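Local coordinates for PUA domain-containing protein (Aeropyrum pernix, PDB 2CX0) that is of uncharacterised function but probably binds RNA through its PUA domain, and may act in translation initiation, at residues 29-41 against 83-95. Numbering follows the deposited sequence.
Sequences RLKPYYTRIPFSE and LKAFGVDWLKGVV
The indole of W90 is packed on both faces: P38 lies over one, L91 CD2 covers the other off-centre, and the backbone O of R36 meets the ring edge at CE3, 3.5 Å away. CB of P38 sits 3.6 Å from the centroid of the five-membered ring in a CH-pi contact, a place suited to proline's compact, apolar, puckered ring, whose C-H groups can rest on the indole. Beside the indole, the Y34 ring has W90 CZ3 over one face and Y33 CB over the opposite one; the two aromatic planes meet obliquely at 42°. This packing joins the loop after helix 20-30 of the N-terminal pre-PUA domain to the type I beta turn V88-L91, which links helix 80-86 to strand 93-97 of the PUA domain. With chi1 at 64°, CG of W90 stands between its own backbone N and carbonyl carbon, and the ring reaches back so that NE1 makes a weak hydrogen bond to G87 O. Without the indole, as with an alanine here, P38 and the Y34 ring would probably face a gap and G87 O would lose its weak donor. Past the indole, the Y34 hydroxyl is hydrogen-bonded to I76 O, which satisfies the polar end of this buried side chain. Backbone polarity is met too: T35 N donates to W90 O at 2.8 Å, and one water bridges Y33 O to K92 N. A second water accepts from T35 OG1 and donates to the carbonyls of D89 and L91, a role for which a short hydroxyl side chain is well placed. At the exposed margin, the R36 chain bends at chi3 to bring its guanidinium to D89, the planes 23° apart. The salt bridge is end-on and converges on one oxygen: D89 OD2 lies 3.1 Å from R36 NH1 and 3.2 Å from R36 NH2.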
loop_
_atom_site.group_PDB
_atom_site.type_symbol
_atom_site.label_atom_id
_atom_site.label_comp_id
_atom_site.label_asym_id
_atom_site.label_seq_id
_atom_site.Cartn_x
_atom_site.Cartn_y
_atom_site.Cartn_z
ATOM N N ARG A 29 -11.322 3.314 11.145
ATOM C CA ARG A 29 -9.869 3.196 11.227
ATOM C C ARG A 29 -9.186 3.825 10.021
ATOM O O ARG A 29 -8.004 4.221 10.088
ATOM C CB ARG A 29 -9.486 1.725 11.358
ATOM C CG ARG A 29 -9.744 1.166 12.813
ATOM C CD ARG A 29 -9.411 -0.330 12.818
ATOM N NE ARG A 29 -7.980 -0.566 12.799
ATOM C CZ ARG A 29 -7.432 -1.771 12.741
ATOM N NH1 ARG A 29 -8.223 -2.821 12.672
ATOM N NH2 ARG A 29 -6.092 -1.933 12.848
ATOM N N LEU A 30 -9.938 3.930 8.933
ATOM C CA LEU A 30 -9.432 4.515 7.701
ATOM C C LEU A 30 -9.647 6.035 7.646
ATOM O O LEU A 30 -8.825 6.781 7.099
ATOM C CB LEU A 30 -10.147 3.870 6.473
ATOM C CG LEU A 30 -9.972 2.360 6.150
ATOM C CD1 LEU A 30 -10.938 1.935 4.999
ATOM C CD2 LEU A 30 -8.529 2.103 5.710
ATOM N N LYS A 31 -10.733 6.519 8.226
ATOM C CA LYS A 31 -11.012 7.936 8.030
ATOM C C LYS A 31 -9.933 8.948 8.389
ATOM O O LYS A 31 -9.702 9.910 7.646
ATOM C CB LYS A 31 -12.322 8.289 8.704
ATOM C CG LYS A 31 -13.520 7.751 7.896
ATOM C CD LYS A 31 -14.805 7.991 8.677
ATOM C CE LYS A 31 -16.002 7.242 8.097
ATOM N NZ LYS A 31 -17.245 7.385 8.967
ATOM N N PRO A 32 -9.216 8.703 9.484
ATOM C CA PRO A 32 -8.175 9.647 9.873
ATOM C C PRO A 32 -6.961 9.669 8.996
ATOM O O PRO A 32 -6.239 10.656 9.033
ATOM C CB PRO A 32 -7.781 9.188 11.276
ATOM C CG PRO A 32 -8.953 8.272 11.706
ATOM C CD PRO A 32 -9.313 7.596 10.440
ATOM N N TYR A 33 -6.702 8.596 8.232
ATOM C CA TYR A 33 -5.453 8.532 7.453
ATOM C C TYR A 33 -5.448 8.711 5.943
ATOM O O TYR A 33 -4.383 8.718 5.331
ATOM C CB TYR A 33 -4.779 7.213 7.793
ATOM C CG TYR A 33 -4.664 7.033 9.258
ATOM C CD1 TYR A 33 -3.802 7.846 10.015
ATOM C CD2 TYR A 33 -5.422 6.047 9.924
ATOM C CE1 TYR A 33 -3.701 7.662 11.400
ATOM C CE2 TYR A 33 -5.322 5.861 11.297
ATOM C CZ TYR A 33 -4.461 6.665 12.029
ATOM O OH TYR A 33 -4.293 6.462 13.385
ATOM N N TYR A 34 -6.624 8.880 5.352
ATOM C CA TYR A 34 -6.772 8.964 3.911
ATOM C C TYR A 34 -7.746 10.083 3.635
ATOM O O TYR A 34 -8.543 10.424 4.511
ATOM C CB TYR A 34 -7.359 7.630 3.409
ATOM C CG TYR A 34 -6.421 6.489 3.716
ATOM C CD1 TYR A 34 -5.197 6.378 3.035
ATOM C CD2 TYR A 34 -6.710 5.569 4.720
ATOM C CE1 TYR A 34 -4.282 5.363 3.348
ATOM C CE2 TYR A 34 -5.810 4.554 5.056
ATOM C CZ TYR A 34 -4.594 4.455 4.353
ATOM O OH TYR A 34 -3.734 3.454 4.629
ATOM N N THR A 35 -7.705 10.611 2.421
ATOM C CA THR A 35 -8.604 11.690 2.038
ATOM C C THR A 35 -10.039 11.200 2.069
ATOM O O THR A 35 -10.943 11.920 2.501
ATOM C CB THR A 35 -8.267 12.178 0.624
ATOM O OG1 THR A 35 -6.918 12.669 0.608
ATOM C CG2 THR A 35 -9.194 13.264 0.172
ATOM N N ARG A 36 -10.258 9.986 1.600
ATOM C CA ARG A 36 -11.623 9.442 1.602
ATOM C C ARG A 36 -11.594 7.921 1.488
ATOM O O ARG A 36 -10.574 7.357 1.109
ATOM C CB ARG A 36 -12.412 9.984 0.412
ATOM C CG ARG A 36 -11.987 9.358 -0.913
ATOM C CD ARG A 36 -12.691 10.007 -2.146
ATOM N NE ARG A 36 -12.201 11.356 -2.371
ATOM C CZ ARG A 36 -11.225 11.660 -3.211
ATOM N NH1 ARG A 36 -10.645 10.712 -3.927
ATOM N NH2 ARG A 36 -10.821 12.919 -3.290
ATOM N N ILE A 37 -12.711 7.283 1.827
ATOM C CA ILE A 37 -12.846 5.849 1.653
ATOM C C ILE A 37 -13.045 5.692 0.139
ATOM O O ILE A 37 -13.960 6.240 -0.469
ATOM C CB ILE A 37 -14.052 5.270 2.427
ATOM C CG1 ILE A 37 -13.667 5.057 3.921
ATOM C CG2 ILE A 37 -14.364 3.868 1.903
ATOM C CD1 ILE A 37 -13.512 6.265 4.726
ATOM N N PRO A 38 -12.186 4.910 -0.489
ATOM C CA PRO A 38 -12.212 4.674 -1.924
ATOM C C PRO A 38 -13.336 3.795 -2.470
ATOM O O PRO A 38 -13.635 3.848 -3.649
ATOM C CB PRO A 38 -10.828 4.098 -2.167
ATOM C CG PRO A 38 -10.604 3.292 -0.943
ATOM C CD PRO A 38 -11.105 4.167 0.170
ATOM N N PHE A 39 -13.947 2.985 -1.621
ATOM C CA PHE A 39 -15.018 2.087 -2.055
ATOM C C PHE A 39 -16.337 2.403 -1.400
ATOM O O PHE A 39 -16.383 3.071 -0.352
ATOM C CB PHE A 39 -14.671 0.626 -1.746
ATOM C CG PHE A 39 -14.221 0.412 -0.343
ATOM C CD1 PHE A 39 -15.144 0.205 0.673
ATOM C CD2 PHE A 39 -12.850 0.448 -0.023
ATOM C CE1 PHE A 39 -14.739 0.028 1.990
ATOM C CE2 PHE A 39 -12.437 0.273 1.307
ATOM C CZ PHE A 39 -13.365 0.068 2.302
ATOM N N SER A 40 -17.399 1.908 -2.035
ATOM C CA SER A 40 -18.740 2.080 -1.534
ATOM C C SER A 40 -19.019 1.320 -0.246
ATOM O O SER A 40 -18.339 0.378 0.108
ATOM C CB SER A 40 -19.780 1.615 -2.543
ATOM O OG SER A 40 -21.005 1.419 -1.848
ATOM N N GLU A 41 -20.123 1.729 0.363
ATOM C CA GLU A 41 -20.669 1.252 1.632
ATOM C C GLU A 41 -21.641 0.151 1.292
ATOM O O GLU A 41 -22.590 -0.147 2.019
ATOM C CB GLU A 41 -21.375 2.465 2.243
ATOM C CG GLU A 41 -20.542 3.766 1.909
ATOM C CD GLU A 41 -21.335 4.947 1.300
ATOM O OE1 GLU A 41 -22.418 4.742 0.690
ATOM O OE2 GLU A 41 -20.829 6.091 1.430
ATOM N N LEU A 83 -4.485 -0.057 -5.042
ATOM C CA LEU A 83 -4.250 1.216 -5.776
ATOM C C LEU A 83 -4.607 1.082 -7.273
ATOM O O LEU A 83 -5.031 2.043 -7.925
ATOM C CB LEU A 83 -2.813 1.675 -5.624
ATOM C CG LEU A 83 -2.403 1.889 -4.147
ATOM C CD1 LEU A 83 -0.977 2.524 -4.163
ATOM C CD2 LEU A 83 -3.404 2.761 -3.315
ATOM N N LYS A 84 -4.442 -0.117 -7.799
ATOM C CA LYS A 84 -4.781 -0.364 -9.186
ATOM C C LYS A 84 -6.327 -0.328 -9.439
ATOM O O LYS A 84 -6.841 0.340 -10.344
ATOM C CB LYS A 84 -4.182 -1.706 -9.617
ATOM C CG LYS A 84 -4.434 -2.012 -11.093
ATOM C CD LYS A 84 -3.550 -3.189 -11.567
ATOM C CE LYS A 84 -3.830 -3.570 -13.036
ATOM N NZ LYS A 84 -3.011 -4.777 -13.458
ATOM N N ALA A 85 -7.048 -0.954 -8.555
ATOM C CA ALA A 85 -8.453 -1.019 -8.685
ATOM C C ALA A 85 -9.141 0.302 -8.312
ATOM O O ALA A 85 -10.121 0.679 -8.954
ATOM C CB ALA A 85 -8.989 -2.241 -7.814
ATOM N N PHE A 86 -8.603 1.053 -7.342
ATOM C CA PHE A 86 -9.261 2.272 -6.857
ATOM C C PHE A 86 -8.509 3.576 -7.093
ATOM O O PHE A 86 -9.025 4.627 -6.764
ATOM C CB PHE A 86 -9.537 2.104 -5.350
ATOM C CG PHE A 86 -10.544 1.042 -5.038
ATOM C CD1 PHE A 86 -11.906 1.276 -5.267
ATOM C CD2 PHE A 86 -10.153 -0.226 -4.573
ATOM C CE1 PHE A 86 -12.853 0.263 -5.039
ATOM C CE2 PHE A 86 -11.092 -1.230 -4.350
ATOM C CZ PHE A 86 -12.448 -0.974 -4.591
ATOM N N GLY A 87 -7.279 3.514 -7.618
ATOM C CA GLY A 87 -6.557 4.742 -7.901
ATOM C C GLY A 87 -5.788 5.198 -6.687
ATOM O O GLY A 87 -5.767 4.476 -5.656
ATOM N N VAL A 88 -5.206 6.399 -6.773
ATOM C CA VAL A 88 -4.402 6.917 -5.668
ATOM C C VAL A 88 -4.898 8.232 -5.161
ATOM O O VAL A 88 -4.343 8.809 -4.196
ATOM C CB VAL A 88 -2.931 7.116 -6.119
ATOM C CG1 VAL A 88 -2.329 5.738 -6.365
ATOM C CG2 VAL A 88 -2.869 8.001 -7.430
ATOM N N ASP A 89 -5.949 8.740 -5.804
ATOM C CA ASP A 89 -6.435 10.058 -5.405
ATOM C C ASP A 89 -7.034 10.094 -3.985
ATOM O O ASP A 89 -7.114 11.141 -3.389
ATOM C CB ASP A 89 -7.433 10.616 -6.440
ATOM C CG ASP A 89 -7.719 12.084 -6.210
ATOM O OD1 ASP A 89 -6.796 12.884 -6.450
ATOM O OD2 ASP A 89 -8.850 12.432 -5.751
ATOM N N TRP A 90 -7.420 8.948 -3.458
ATOM C CA TRP A 90 -7.956 8.872 -2.106
ATOM C C TRP A 90 -6.863 8.916 -1.000
ATOM O O TRP A 90 -7.168 9.037 0.201
ATOM C CB TRP A 90 -8.790 7.602 -1.976
ATOM C CG TRP A 90 -8.020 6.328 -2.128
ATOM C CD1 TRP A 90 -7.547 5.769 -3.296
ATOM C CD2 TRP A 90 -7.609 5.450 -1.071
ATOM N NE1 TRP A 90 -6.863 4.606 -3.026
ATOM C CE2 TRP A 90 -6.889 4.381 -1.667
ATOM C CE3 TRP A 90 -7.781 5.460 0.324
ATOM C CZ2 TRP A 90 -6.341 3.320 -0.907
ATOM C CZ3 TRP A 90 -7.230 4.409 1.087
ATOM C CH2 TRP A 90 -6.519 3.356 0.465
ATOM N N LEU A 91 -5.593 8.805 -1.398
ATOM C CA LEU A 91 -4.477 8.898 -0.426
ATOM C C LEU A 91 -4.210 10.358 -0.150
ATOM O O LEU A 91 -4.504 11.214 -0.997
ATOM C CB LEU A 91 -3.200 8.295 -1.025
ATOM C CG LEU A 91 -3.379 6.825 -1.464
ATOM C CD1 LEU A 91 -2.008 6.412 -2.189
ATOM C CD2 LEU A 91 -3.702 5.891 -0.306
ATOM N N LYS A 92 -3.642 10.668 1.012
ATOM C CA LYS A 92 -3.324 12.086 1.332
ATOM C C LYS A 92 -2.240 12.609 0.363
ATOM O O LYS A 92 -2.186 13.795 0.031
ATOM C CB LYS A 92 -2.829 12.155 2.747
ATOM C CG LYS A 92 -3.976 11.964 3.737
ATOM C CD LYS A 92 -3.512 12.281 5.144
ATOM C CE LYS A 92 -4.644 12.124 6.158
ATOM N NZ LYS A 92 -5.470 13.359 6.343
ATOM N N GLY A 93 -1.356 11.721 -0.075
ATOM C CA GLY A 93 -0.349 12.175 -1.013
ATOM C C GLY A 93 0.374 11.059 -1.750
ATOM O O GLY A 93 0.251 9.873 -1.409
ATOM N N VAL A 94 1.080 11.434 -2.799
ATOM C CA VAL A 94 1.883 10.470 -3.509
ATOM C C VAL A 94 3.197 11.212 -3.838
ATOM O O VAL A 94 3.209 12.456 -3.912
ATOM C CB VAL A 94 1.239 9.959 -4.815
ATOM C CG1 VAL A 94 -0.024 9.111 -4.528
ATOM C CG2 VAL A 94 1.029 11.083 -5.711
ATOM N N VAL A 95 4.266 10.427 -4.043
ATOM C CA VAL A 95 5.591 10.961 -4.352
ATOM C C VAL A 95 5.980 10.312 -5.643
ATOM O O VAL A 95 5.882 9.076 -5.771
ATOM C CB VAL A 95 6.599 10.565 -3.234
ATOM C CG1 VAL A 95 7.999 11.002 -3.605
ATOM C CG2 VAL A 95 6.161 11.225 -1.881
HETATM O O HOH W 1 -2.962 8.741 2.832
HETATM O O HOH W 2 -6.186 13.137 -1.966
#